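Local structure of putative aminooxidase (Propionibacterium acnes, 2BA9) at residues Arg228-Asp233 with Tyr262-Asp267; Asp233-Ile238 with Glu246-Val251; Val254-Phe259 with Glu271-Ile276. The protein isomerises polyunsaturated fatty acids, yielding conjugated linoleic acid, and carries a bound flavin-adenine dinucleotide. All coordinates share one frame; numbering follows the deposited sequence.

Interaction 1 of 3, residues Arg228-Asp233 with Tyr262-Asp267; sequences RITRED and YSDADD. With FAD (flavin-adenine dinucleotide), chain D.
I229 and S263 form a single beta bridge, and residues 262-266 run in roughly the same direction as residues 228-231. Strand 226-230 is at the edge of a small antiparallel sheet in the FAD-binding region. The I229 N-H bonds to Y262 O (2.9 Å), and the D264 N-H bonds back to I229 O (3.1 Å). D264 then turns as the centre of an inverse gamma turn.

The D264 carboxylate reaches across to R231 with both oxygens. OD2 takes the backbone N of R231 (2.7 Å) on its syn side but tilted out of the carboxylate plane. OD1 forms a salt bridge with the R231 side chain, bonding to NE at 3.0 Å and NH1 at 2.9 Å. OD1 lies almost in the guanidinium plane, but the two flat groups are turned 52° apart. NE meets OD1 on the syn side, near the carboxylate plane; NH1 comes from above that plane. The D264 chi1 of 57° places the carboxylate between its own N and C, close to the strand end. An apolar contact lies beside it: I229 CD1 meets the edge of the Y262 ring at CE1 (4.1 Å).

Outer partners fix both charged groups. R394 bonds to D264 OD2 and R231 O, E269 pairs with R231 NH1, and T396 OG1 accepts from R231 NH2. On the cofactor side, Y262 OH comes within 3.4 Å of FAD N6A on the adenine.

Interaction 2 of 3, residues Asp233-Ile238 with Glu246-Val251; sequences DGKVHI and ESDVLV
V236 and S247 are an antiparallel hydrogen-bonded pair, and H237 and E246 next to them are a non-hydrogen-bonded pair. V236 N gives to S247 O (2.8 Å) from a position tilted out of the carbonyl plane. S247 N gives to V236 O (2.6 Å) in the carbonyl plane and almost straight, at 177°.

V236 and S247 put their side chains on one face of the sheet. There V236 CG2 packs on L250 CB (3.8 Å), and the two side chains cross at about a right angle. I238 CD1 rests near S247 OG (3.7 Å). I229 also touches both V236 and L250, so the apolar side is buried.

These strands are the hairpin 236-240 and 244-247. With strand 226-230 they make a three-stranded beta meander, as in FAD-binding domains of the glutathione reductase type and of amine oxidases. At D248 the chain leaves the hairpin, and strand 249-252 enters the parallel sheet beside strand 9-12.

H237 and E246 lie on the other face. The H237 ring has E246 N over one face, 4.1 Å above the plane and toward the rim. H239 stacks on H237. At the open end of the hairpin, K235 crosses E246 with its aliphatic part, and K235 CG comes 3.5 Å from E246 OE2. The K235 chain bends at chi2 (-61°). Its NZ contacts neither the E246 nor the D248 carboxylate and makes a weak bond to D233 O. Both acids pair with R8. A water donates to D248 OD1 (2.6 Å) and, weakly, to G234 O.

Interaction 3 of 3, residues Val254-Phe259 with Glu271-Ile276; sequences VPLEKF and EYFSKI. With FAD (flavin-adenine dinucleotide), chain D.
L256 lies over one face of the F273 ring, and this is the tightly packed, apolar part of the contact. Its CB sits 4.0 Å from the ring centroid, 16° off the normal, in a CH-pi contact displaced toward the rim. L256 CD1 lies over the same face, farther along the ring, near CE1 and CZ. L256 O approaches the ring carbon CD2 of F273 (3.4 Å). The F273 chi1 of -59° sets CG anti to the carbonyl carbon and turns the ring to L256. Y398 meets the F273 ring edge-to-face. I276 CD1 fills in beside L256 CB (3.8 Å). E257 N is buried here and has no partner in the model.

The E257 side is polar and hydrated, though its contacts are close. E257 CB lies against F273 O (3.2 Å), the carbonyl that also accepts I276 N in a type I turn. The bend at chi2 (-79°) brings E257 OE2 beside I276 CG2 (3.4 Å). A water donates to E257 OE2 (2.6 Å) and to I276 O, and Y369 OH also bonds to OE2. The other oxygen, OE1, uses its anti lone pair for K258 N.

The short, weakly bonded helix of about 256-259 follows V254 and P255, which line the adenine end of the FAD pocket. V254 CG1 lies 3.3 Å from FAD N9A. The contact joins helix 267-273 to a wall of a Rossmann-type dinucleotide site.

The three contacts follow one part of the chain on one side of the fold. Interactions 1 and 2 share the small antiparallel sheet, where T230 O lies 2.9 Å from H237 N, probably hydrogen-bonded. Both are partly buried and joined by backbone bonds. Interaction 1 has a salt bridge with a buried arginine at its centre, while in interaction 2 the charged side chains lie on the more exposed side. Interaction 3 is the buried one: it packs apolar side chains between short helices, and a water serves its polar edge. F259 links it to the others, touching I229, R231 and L250. Interactions 1 and 3 both reach the FAD adenine; interaction 2 lies farther away.

Interaction 1 of 3, residues Arg228-Asp233 with Tyr262-Asp267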
loop_
_atom_site.group_PDB
_atom_site.type_symbol
_atom_site.label_atom_id
_atom_site.label_comp_id
_atom_site.label_asym_id
_atom_site.label_seq_id
_atom_site.Cartn_x
_atom_site.Cartn_y
_atom_site.Cartn_z
ATOM N N ARG A 228 1.328 14.826 -21.893
ATOM C CA ARG A 228 2.714 15.256 -22.019
ATOM C C ARG A 228 3.154 16.155 -20.856
ATOM O O ARG A 228 2.431 17.072 -20.473
ATOM C CB ARG A 228 2.900 15.994 -23.358
ATOM C CG ARG A 228 4.349 16.125 -23.827
ATOM C CD ARG A 228 4.442 16.267 -25.350
ATOM N NE ARG A 228 3.523 15.348 -26.046
ATOM C CZ ARG A 228 2.437 15.710 -26.751
ATOM N NH1 ARG A 228 2.100 16.996 -26.918
ATOM N NH2 ARG A 228 1.684 14.764 -27.315
ATOM N N ILE A 229 4.326 15.865 -20.289
ATOM C CA ILE A 229 5.007 16.779 -19.364
ATOM C C ILE A 229 6.437 16.980 -19.847
ATOM O O ILE A 229 7.176 16.011 -20.046
ATOM C CB ILE A 229 5.035 16.268 -17.901
ATOM C CG1 ILE A 229 3.610 16.128 -17.345
ATOM C CG2 ILE A 229 5.869 17.206 -17.027
ATOM C CD1 ILE A 229 3.534 15.590 -15.928
ATOM N N THR A 230 6.805 18.246 -20.050
ATOM C CA THR A 230 8.162 18.641 -20.422
ATOM C C THR A 230 8.673 19.681 -19.422
ATOM O O THR A 230 7.901 20.485 -18.891
ATOM C CB THR A 230 8.210 19.221 -21.842
ATOM O OG1 THR A 230 7.310 20.335 -21.934
ATOM C CG2 THR A 230 7.819 18.160 -22.861
ATOM N N ARG A 231 9.976 19.663 -19.169
ATOM C CA ARG A 231 10.545 20.450 -18.084
ATOM C C ARG A 231 11.775 21.217 -18.543
ATOM O O ARG A 231 12.899 20.876 -18.185
ATOM C CB ARG A 231 10.891 19.548 -16.904
ATOM C CG ARG A 231 9.684 19.028 -16.166
ATOM C CD ARG A 231 10.012 17.766 -15.414
ATOM N NE ARG A 231 10.389 16.670 -16.311
ATOM C CZ ARG A 231 11.020 15.556 -15.931
ATOM N NH1 ARG A 231 11.311 14.618 -16.824
ATOM N NH2 ARG A 231 11.365 15.371 -14.660
ATOM N N GLU A 232 11.545 22.275 -19.308
ATOM C CA GLU A 232 12.623 23.104 -19.822
ATOM C C GLU A 232 12.572 24.504 -19.215
ATOM O O GLU A 232 11.579 24.894 -18.606
ATOM C CB GLU A 232 12.548 23.206 -21.349
ATOM C CG GLU A 232 11.937 22.009 -22.061
ATOM C CD GLU A 232 10.465 22.235 -22.406
ATOM O OE1 GLU A 232 9.586 22.016 -21.534
ATOM O OE2 GLU A 232 10.190 22.644 -23.557
ATOM N N ASP A 233 13.669 25.244 -19.382
ATOM C CA ASP A 233 13.761 26.657 -18.982
ATOM C C ASP A 233 13.473 26.887 -17.490
ATOM O O ASP A 233 13.188 28.015 -17.071
ATOM C CB ASP A 233 12.808 27.517 -19.829
ATOM C CG ASP A 233 12.909 27.225 -21.329
ATOM O OD1 ASP A 233 14.028 27.310 -21.887
ATOM O OD2 ASP A 233 11.858 26.917 -21.946
ATOM N N TYR A 262 5.149 9.424 -20.715
ATOM C CA TYR A 262 4.529 10.701 -21.113
ATOM C C TYR A 262 5.307 11.952 -20.663
ATOM O O TYR A 262 4.753 13.055 -20.559
ATOM C CB TYR A 262 3.067 10.759 -20.645
ATOM C CG TYR A 262 2.855 10.672 -19.145
ATOM C CD1 TYR A 262 2.877 11.815 -18.349
ATOM C CD2 TYR A 262 2.602 9.450 -18.534
ATOM C CE1 TYR A 262 2.670 11.735 -16.982
ATOM C CE2 TYR A 262 2.391 9.363 -17.178
ATOM C CZ TYR A 262 2.425 10.506 -16.399
ATOM O OH TYR A 262 2.217 10.415 -15.036
ATOM N N SER A 263 6.603 11.771 -20.422
ATOM C CA SER A 263 7.457 12.847 -19.967
ATOM C C SER A 263 8.724 12.873 -20.788
ATOM O O SER A 263 9.036 11.910 -21.488
ATOM C CB SER A 263 7.813 12.652 -18.495
ATOM O OG SER A 263 8.598 11.490 -18.318
ATOM N N ASP A 264 9.440 13.992 -20.689
ATOM C CA ASP A 264 10.818 14.121 -21.183
ATOM C C ASP A 264 11.776 13.539 -20.139
ATOM O O ASP A 264 12.700 14.207 -19.674
ATOM C CB ASP A 264 11.161 15.595 -21.465
ATOM C CG ASP A 264 10.974 16.496 -20.240
ATOM O OD1 ASP A 264 10.443 16.028 -19.218
ATOM O OD2 ASP A 264 11.338 17.684 -20.301
ATOM N N ALA A 265 11.529 12.292 -19.753
ATOM C CA ALA A 265 12.328 11.624 -18.728
ATOM C C ALA A 265 13.810 11.657 -19.100
ATOM O O ALA A 265 14.177 11.406 -20.256
ATOM C CB ALA A 265 11.859 10.186 -18.545
ATOM N N ASP A 266 14.663 11.969 -18.133
ATOM C CA ASP A 266 16.085 11.964 -18.402
ATOM C C ASP A 266 16.693 10.561 -18.248
ATOM O O ASP A 266 15.997 9.590 -17.914
ATOM C CB ASP A 266 16.817 13.045 -17.592
ATOM C CG ASP A 266 16.888 12.764 -16.109
ATOM O OD1 ASP A 266 16.786 11.603 -15.678
ATOM O OD2 ASP A 266 17.090 13.744 -15.372
ATOM N N ASP A 267 17.989 10.465 -18.536
ATOM C CA ASP A 267 18.710 9.186 -18.562
ATOM C C ASP A 267 18.537 8.402 -17.264
ATOM O O ASP A 267 18.395 7.173 -17.281
ATOM C CB ASP A 267 20.216 9.424 -18.824
ATOM C CG ASP A 267 20.531 9.688 -20.282
ATOM O OD1 ASP A 267 19.747 9.252 -21.143
ATOM O OD2 ASP A 267 21.586 10.314 -20.583
HETATM P PA FAD D . -2.837 5.324 -4.978
HETATM O O1A FAD D . -3.700 5.006 -3.792
HETATM O O2A FAD D . -2.674 4.231 -6.014
HETATM O O5B FAD D . -3.469 6.580 -5.744
HETATM C C5B FAD D . -2.772 7.075 -6.863
HETATM C C4B FAD D . -3.622 8.093 -7.595
HETATM O O4B FAD D . -2.885 8.600 -8.689
HETATM C C3B FAD D . -4.921 7.480 -8.122
HETATM O O3B FAD D . -6.023 8.244 -7.688
HETATM C C2B FAD D . -4.736 7.488 -9.621
HETATM O O2B FAD D . -5.970 7.542 -10.337
HETATM C C1B FAD D . -3.748 8.654 -9.802
HETATM N N9A FAD D . -3.030 8.524 -11.082
HETATM C C8A FAD D . -2.317 7.435 -11.539
HETATM N N7A FAD D . -1.833 7.719 -12.781
HETATM C C5A FAD D . -2.228 8.977 -13.119
HETATM C C6A FAD D . -2.039 9.774 -14.266
HETATM N N6A FAD D . -1.025 9.463 -15.136
HETATM N N1A FAD D . -2.567 11.061 -14.281
HETATM C C2A FAD D . -3.322 11.543 -13.221
HETATM N N3A FAD D . -3.505 10.745 -12.099
HETATM C C4A FAD D . -2.990 9.485 -12.053
HETATM N N1 FAD D . -3.064 0.473 3.090
HETATM C C2 FAD D . -2.995 0.496 4.468
HETATM O O2 FAD D . -2.443 1.436 5.039
HETATM N N3 FAD D . -3.521 -0.552 5.198
HETATM C C4 FAD D . -4.141 -1.604 4.557
HETATM O O4 FAD D . -4.620 -2.519 5.245
HETATM C C4X FAD D . -4.225 -1.622 3.161
HETATM N N5 FAD D . -4.819 -2.672 2.482
HETATM C C5X FAD D . -5.050 -2.620 1.120
HETATM C C6 FAD D . -5.777 -3.625 0.486
HETATM C C7 FAD D . -6.034 -3.539 -0.880
HETATM C C7M FAD D . -6.835 -4.633 -1.528
HETATM C C8 FAD D . -5.553 -2.456 -1.611
HETATM C C8M FAD D . -5.799 -2.319 -3.083
HETATM C C9 FAD D . -4.823 -1.460 -0.969
HETATM C C9A FAD D . -4.553 -1.532 0.399
HETATM N N10 FAD D . -3.799 -0.548 1.065
HETATM C C10 FAD D . -3.695 -0.558 2.437
HETATM C "C1'" FAD D . -2.829 0.308 0.322
HETATM C "C2'" FAD D . -3.328 1.741 0.177
HETATM O "O2'" FAD D . -4.674 1.794 -0.283
HETATM C "C3'" FAD D . -2.390 2.454 -0.784
HETATM O "O3'" FAD D . -1.039 2.252 -0.363
HETATM C "C4'" FAD D . -2.721 3.935 -0.870
HETATM O "O4'" FAD D . -3.955 4.150 -1.544
HETATM C "C5'" FAD D . -1.569 4.647 -1.566
HETATM O "O5'" FAD D . -1.956 5.939 -1.937
HETATM P P FAD D . -1.185 6.700 -3.143
HETATM O O1P FAD D . -1.818 8.054 -3.403
HETATM O O2P FAD D . 0.253 6.804 -2.771
HETATM O O3P FAD D . -1.394 5.797 -4.453
#

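Interaction 2 of 3, residues Asp233-Ile238 with Glu246-Val251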
loop_
_atom_site.group_PDB
_atom_site.type_symbol
_atom_site.label_atom_id
_atom_site.label_comp_id
_atom_site.label_asym_id
_atom_site.label_seq_id
_atom_site.Cartn_x
_atom_site.Cartn_y
_atom_site.Cartn_z
ATOM N N ASP A 233 13.669 25.244 -19.382
ATOM C CA ASP A 233 13.761 26.657 -18.982
ATOM C C ASP A 233 13.473 26.887 -17.490
ATOM O O ASP A 233 13.188 28.015 -17.071
ATOM C CB ASP A 233 12.808 27.517 -19.829
ATOM C CG ASP A 233 12.909 27.225 -21.329
ATOM O OD1 ASP A 233 14.028 27.310 -21.887
ATOM O OD2 ASP A 233 11.858 26.917 -21.946
ATOM N N GLY A 234 13.562 25.820 -16.699
ATOM C CA GLY A 234 13.316 25.886 -15.256
ATOM C C GLY A 234 11.851 25.829 -14.863
ATOM O O GLY A 234 11.499 26.179 -13.739
ATOM N N LYS A 235 11.001 25.375 -15.785
ATOM C CA LYS A 235 9.553 25.288 -15.561
ATOM C C LYS A 235 9.015 23.910 -15.904
ATOM O O LYS A 235 9.689 23.106 -16.549
ATOM C CB LYS A 235 8.816 26.321 -16.416
ATOM C CG LYS A 235 9.298 27.738 -16.247
ATOM C CD LYS A 235 9.135 28.239 -14.813
ATOM C CE LYS A 235 9.675 29.660 -14.681
ATOM N NZ LYS A 235 11.132 29.731 -15.017
ATOM N N VAL A 236 7.784 23.658 -15.468
ATOM C CA VAL A 236 7.087 22.426 -15.773
ATOM C C VAL A 236 5.878 22.736 -16.638
ATOM O O VAL A 236 4.933 23.389 -16.183
ATOM C CB VAL A 236 6.593 21.719 -14.493
ATOM C CG1 VAL A 236 5.755 20.514 -14.855
ATOM C CG2 VAL A 236 7.760 21.312 -13.612
ATOM N N HIS A 237 5.899 22.271 -17.883
ATOM C CA HIS A 237 4.731 22.417 -18.744
ATOM C C HIS A 237 3.990 21.099 -18.868
ATOM O O HIS A 237 4.568 20.094 -19.275
ATOM C CB HIS A 237 5.079 22.957 -20.125
ATOM C CG HIS A 237 3.996 23.822 -20.699
ATOM N ND1 HIS A 237 4.216 25.114 -21.130
ATOM C CD2 HIS A 237 2.671 23.591 -20.867
ATOM C CE1 HIS A 237 3.080 25.632 -21.563
ATOM N NE2 HIS A 237 2.126 24.729 -21.413
ATOM N N ILE A 238 2.709 21.136 -18.506
ATOM C CA ILE A 238 1.842 19.973 -18.496
ATOM C C ILE A 238 0.859 20.135 -19.627
ATOM O O ILE A 238 0.275 21.200 -19.771
ATOM C CB ILE A 238 1.039 19.867 -17.174
ATOM C CG1 ILE A 238 1.968 19.753 -15.964
ATOM C CG2 ILE A 238 0.099 18.671 -17.200
ATOM C CD1 ILE A 238 2.565 21.092 -15.513
ATOM N N GLU A 246 1.527 25.828 -17.511
ATOM C CA GLU A 246 2.859 25.941 -16.948
ATOM C C GLU A 246 2.792 25.996 -15.428
ATOM O O GLU A 246 1.977 26.732 -14.860
ATOM C CB GLU A 246 3.519 27.208 -17.477
ATOM C CG GLU A 246 4.993 27.351 -17.165
ATOM C CD GLU A 246 5.510 28.710 -17.563
ATOM O OE1 GLU A 246 5.220 29.140 -18.699
ATOM O OE2 GLU A 246 6.188 29.357 -16.746
ATOM N N SER A 247 3.655 25.212 -14.785
ATOM C CA SER A 247 3.880 25.296 -13.351
ATOM C C SER A 247 5.370 25.486 -13.059
ATOM O O SER A 247 6.221 25.396 -13.955
ATOM C CB SER A 247 3.357 24.043 -12.660
ATOM O OG SER A 247 2.015 23.788 -13.048
ATOM N N ASP A 248 5.670 25.765 -11.796
ATOM C CA ASP A 248 7.044 25.985 -11.344
ATOM C C ASP A 248 7.642 24.700 -10.806
ATOM O O ASP A 248 8.822 24.428 -11.009
ATOM C CB ASP A 248 7.070 27.048 -10.250
ATOM C CG ASP A 248 6.657 28.401 -10.756
ATOM O OD1 ASP A 248 7.251 28.865 -11.738
ATOM O OD2 ASP A 248 5.739 29.006 -10.184
ATOM N N VAL A 249 6.811 23.919 -10.120
ATOM C CA VAL A 249 7.251 22.700 -9.440
ATOM C C VAL A 249 6.292 21.533 -9.742
ATOM O O VAL A 249 5.072 21.717 -9.873
ATOM C CB VAL A 249 7.344 22.939 -7.922
ATOM C CG1 VAL A 249 7.926 21.732 -7.209
ATOM C CG2 VAL A 249 8.165 24.167 -7.641
ATOM N N LEU A 250 6.873 20.343 -9.890
ATOM C CA LEU A 250 6.130 19.110 -10.114
ATOM C C LEU A 250 6.330 18.132 -8.961
ATOM O O LEU A 250 7.458 17.866 -8.569
ATOM C CB LEU A 250 6.615 18.449 -11.407
ATOM C CG LEU A 250 5.850 17.213 -11.884
ATOM C CD1 LEU A 250 4.385 17.559 -12.142
ATOM C CD2 LEU A 250 6.517 16.632 -13.142
ATOM N N VAL A 251 5.230 17.584 -8.442
ATOM C CA VAL A 251 5.274 16.590 -7.371
ATOM C C VAL A 251 4.510 15.334 -7.803
ATOM O O VAL A 251 3.300 15.379 -8.034
ATOM C CB VAL A 251 4.729 17.158 -6.035
ATOM C CG1 VAL A 251 4.755 16.098 -4.936
ATOM C CG2 VAL A 251 5.556 18.365 -5.626
HETATM O O HOH W 1 9.844 28.573 -11.803
#

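Interaction 3 of 3, residues Val254-Phe259 with Glu271-Ile276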
loop_
_atom_site.group_PDB
_atom_site.type_symbol
_atom_site.label_atom_id
_atom_site.label_comp_id
_atom_site.label_asym_id
_atom_site.label_seq_id
_atom_site.Cartn_x
_atom_site.Cartn_y
_atom_site.Cartn_z
ATOM N N VAL A 254 2.404 9.394 -8.497
ATOM C CA VAL A 254 1.896 8.402 -9.445
ATOM C C VAL A 254 2.996 7.431 -9.877
ATOM O O VAL A 254 4.181 7.721 -9.676
ATOM C CB VAL A 254 1.288 9.076 -10.693
ATOM C CG1 VAL A 254 -0.068 9.701 -10.351
ATOM C CG2 VAL A 254 2.238 10.117 -11.272
ATOM N N PRO A 255 2.616 6.280 -10.486
ATOM C CA PRO A 255 3.626 5.313 -10.923
ATOM C C PRO A 255 4.719 5.947 -11.791
ATOM O O PRO A 255 4.449 6.558 -12.835
ATOM C CB PRO A 255 2.799 4.267 -11.683
ATOM C CG PRO A 255 1.466 4.337 -11.086
ATOM C CD PRO A 255 1.267 5.809 -10.822
ATOM N N LEU A 256 5.954 5.819 -11.319
ATOM C CA LEU A 256 7.079 6.536 -11.890
ATOM C C LEU A 256 7.632 5.892 -13.159
ATOM O O LEU A 256 8.171 6.575 -14.008
ATOM C CB LEU A 256 8.190 6.669 -10.861
ATOM C CG LEU A 256 7.889 7.484 -9.606
ATOM C CD1 LEU A 256 9.170 7.530 -8.726
ATOM C CD2 LEU A 256 7.365 8.879 -9.954
ATOM N N GLU A 257 7.513 4.581 -13.273
ATOM C CA GLU A 257 7.841 3.893 -14.512
ATOM C C GLU A 257 6.843 4.247 -15.629
ATOM O O GLU A 257 7.215 4.265 -16.796
ATOM C CB GLU A 257 7.936 2.363 -14.296
ATOM C CG GLU A 257 6.629 1.566 -14.254
ATOM C CD GLU A 257 5.901 1.670 -12.929
ATOM O OE1 GLU A 257 5.335 2.747 -12.655
ATOM O OE2 GLU A 257 5.880 0.681 -12.166
ATOM N N LYS A 258 5.580 4.507 -15.263
ATOM C CA LYS A 258 4.551 4.892 -16.237
ATOM C C LYS A 258 4.708 6.335 -16.703
ATOM O O LYS A 258 4.377 6.668 -17.848
ATOM C CB LYS A 258 3.160 4.690 -15.643
ATOM C CG LYS A 258 2.897 3.233 -15.209
ATOM C CD LYS A 258 1.412 2.885 -15.324
ATOM C CE LYS A 258 1.167 1.382 -15.175
ATOM N NZ LYS A 258 0.847 1.051 -13.779
ATOM N N PHE A 259 5.190 7.170 -15.779
ATOM C CA PHE A 259 5.529 8.587 -16.002
ATOM C C PHE A 259 6.566 8.735 -17.105
ATOM O O PHE A 259 6.559 9.719 -17.842
ATOM C CB PHE A 259 6.032 9.197 -14.683
ATOM C CG PHE A 259 6.688 10.545 -14.823
ATOM C CD1 PHE A 259 5.925 11.705 -14.928
ATOM C CD2 PHE A 259 8.079 10.663 -14.804
ATOM C CE1 PHE A 259 6.542 12.962 -15.044
ATOM C CE2 PHE A 259 8.689 11.907 -14.918
ATOM C CZ PHE A 259 7.917 13.056 -15.039
ATOM N N GLU A 271 16.506 4.921 -16.651
ATOM C CA GLU A 271 17.336 3.841 -16.089
ATOM C C GLU A 271 16.841 3.299 -14.758
ATOM O O GLU A 271 16.798 2.089 -14.557
ATOM C CB GLU A 271 18.786 4.301 -15.898
ATOM C CG GLU A 271 19.731 3.149 -15.569
ATOM C CD GLU A 271 21.114 3.608 -15.186
ATOM O OE1 GLU A 271 21.409 4.816 -15.351
ATOM O OE2 GLU A 271 21.900 2.756 -14.706
ATOM N N TYR A 272 16.494 4.201 -13.845
ATOM C CA TYR A 272 16.097 3.798 -12.493
ATOM C C TYR A 272 14.614 3.488 -12.358
ATOM O O TYR A 272 14.250 2.491 -11.732
ATOM C CB TYR A 272 16.589 4.819 -11.454
ATOM C CG TYR A 272 18.069 4.607 -11.207
ATOM C CD1 TYR A 272 19.011 5.038 -12.129
ATOM C CD2 TYR A 272 18.514 3.887 -10.102
ATOM C CE1 TYR A 272 20.374 4.805 -11.930
ATOM C CE2 TYR A 272 19.856 3.643 -9.897
ATOM C CZ TYR A 272 20.784 4.102 -10.813
ATOM O OH TYR A 272 22.122 3.861 -10.617
ATOM N N PHE A 273 13.755 4.287 -12.975
ATOM C CA PHE A 273 12.320 4.006 -12.875
ATOM C C PHE A 273 11.927 2.708 -13.620
ATOM O O PHE A 273 10.937 2.057 -13.260
ATOM C CB PHE A 273 11.477 5.205 -13.321
ATOM C CG PHE A 273 11.733 6.474 -12.528
ATOM C CD1 PHE A 273 12.397 6.456 -11.299
ATOM C CD2 PHE A 273 11.271 7.690 -12.997
ATOM C CE1 PHE A 273 12.615 7.637 -10.590
ATOM C CE2 PHE A 273 11.476 8.862 -12.280
ATOM C CZ PHE A 273 12.155 8.837 -11.083
ATOM N N SER A 274 12.717 2.336 -14.627
ATOM C CA SER A 274 12.547 1.062 -15.342
ATOM C C SER A 274 12.799 -0.157 -14.477
ATOM O O SER A 274 12.426 -1.258 -14.872
ATOM C CB SER A 274 13.495 0.958 -16.545
ATOM O OG SER A 274 13.225 1.945 -17.520
ATOM N N LYS A 275 13.460 0.016 -13.329
ATOM C CA LYS A 275 13.737 -1.101 -12.422
ATOM C C LYS A 275 12.591 -1.400 -11.450
ATOM O O LYS A 275 12.627 -2.420 -10.742
ATOM C CB LYS A 275 14.985 -0.825 -11.592
ATOM C CG LYS A 275 16.268 -0.632 -12.381
ATOM C CD LYS A 275 17.374 -0.121 -11.459
ATOM C CE LYS A 275 18.609 0.306 -12.208
ATOM N NZ LYS A 275 19.289 -0.827 -12.850
ATOM N N ILE A 276 11.611 -0.499 -11.397
ATOM C CA ILE A 276 10.469 -0.630 -10.496
ATOM C C ILE A 276 9.674 -1.869 -10.891
ATOM O O ILE A 276 9.380 -2.072 -12.066
ATOM C CB ILE A 276 9.524 0.598 -10.556
ATOM C CG1 ILE A 276 10.248 1.873 -10.076
ATOM C CG2 ILE A 276 8.268 0.370 -9.696
ATOM C CD1 ILE A 276 9.477 3.150 -10.352
HETATM P PA FAD D . -2.837 5.324 -4.978
HETATM O O1A FAD D . -3.700 5.006 -3.792
HETATM O O2A FAD D . -2.674 4.231 -6.014
HETATM O O5B FAD D . -3.469 6.580 -5.744
HETATM C C5B FAD D . -2.772 7.075 -6.863
HETATM C C4B FAD D . -3.622 8.093 -7.595
HETATM O O4B FAD D . -2.885 8.600 -8.689
HETATM C C3B FAD D . -4.921 7.480 -8.122
HETATM O O3B FAD D . -6.023 8.244 -7.688
HETATM C C2B FAD D . -4.736 7.488 -9.621
HETATM O O2B FAD D . -5.970 7.542 -10.337
HETATM C C1B FAD D . -3.748 8.654 -9.802
HETATM N N9A FAD D . -3.030 8.524 -11.082
HETATM C C8A FAD D . -2.317 7.435 -11.539
HETATM N N7A FAD D . -1.833 7.719 -12.781
HETATM C C5A FAD D . -2.228 8.977 -13.119
HETATM C C6A FAD D . -2.039 9.774 -14.266
HETATM N N6A FAD D . -1.025 9.463 -15.136
HETATM N N1A FAD D . -2.567 11.061 -14.281
HETATM C C2A FAD D . -3.322 11.543 -13.221
HETATM N N3A FAD D . -3.505 10.745 -12.099
HETATM C C4A FAD D . -2.990 9.485 -12.053
HETATM N N1 FAD D . -3.064 0.473 3.090
HETATM C C2 FAD D . -2.995 0.496 4.468
HETATM O O2 FAD D . -2.443 1.436 5.039
HETATM N N3 FAD D . -3.521 -0.552 5.198
HETATM C C4 FAD D . -4.141 -1.604 4.557
HETATM O O4 FAD D . -4.620 -2.519 5.245
HETATM C C4X FAD D . -4.225 -1.622 3.161
HETATM N N5 FAD D . -4.819 -2.672 2.482
HETATM C C5X FAD D . -5.050 -2.620 1.120
HETATM C C6 FAD D . -5.777 -3.625 0.486
HETATM C C7 FAD D . -6.034 -3.539 -0.880
HETATM C C7M FAD D . -6.835 -4.633 -1.528
HETATM C C8 FAD D . -5.553 -2.456 -1.611
HETATM C C8M FAD D . -5.799 -2.319 -3.083
HETATM C C9 FAD D . -4.823 -1.460 -0.969
HETATM C C9A FAD D . -4.553 -1.532 0.399
HETATM N N10 FAD D . -3.799 -0.548 1.065
HETATM C C10 FAD D . -3.695 -0.558 2.437
HETATM C "C1'" FAD D . -2.829 0.308 0.322
HETATM C "C2'" FAD D . -3.328 1.741 0.177
HETATM O "O2'" FAD D . -4.674 1.794 -0.283
HETATM C "C3'" FAD D . -2.390 2.454 -0.784
HETATM O "O3'" FAD D . -1.039 2.252 -0.363
HETATM C "C4'" FAD D . -2.721 3.935 -0.870
HETATM O "O4'" FAD D . -3.955 4.150 -1.544
HETATM C "C5'" FAD D . -1.569 4.647 -1.566
HETATM O "O5'" FAD D . -1.956 5.939 -1.937
HETATM P P FAD D . -1.185 6.700 -3.143
HETATM O O1P FAD D . -1.818 8.054 -3.403
HETATM O O2P FAD D . 0.253 6.804 -2.771
HETATM O O3P FAD D . -1.394 5.797 -4.453
HETATM O O HOH W 2 6.117 -1.891 -12.398
#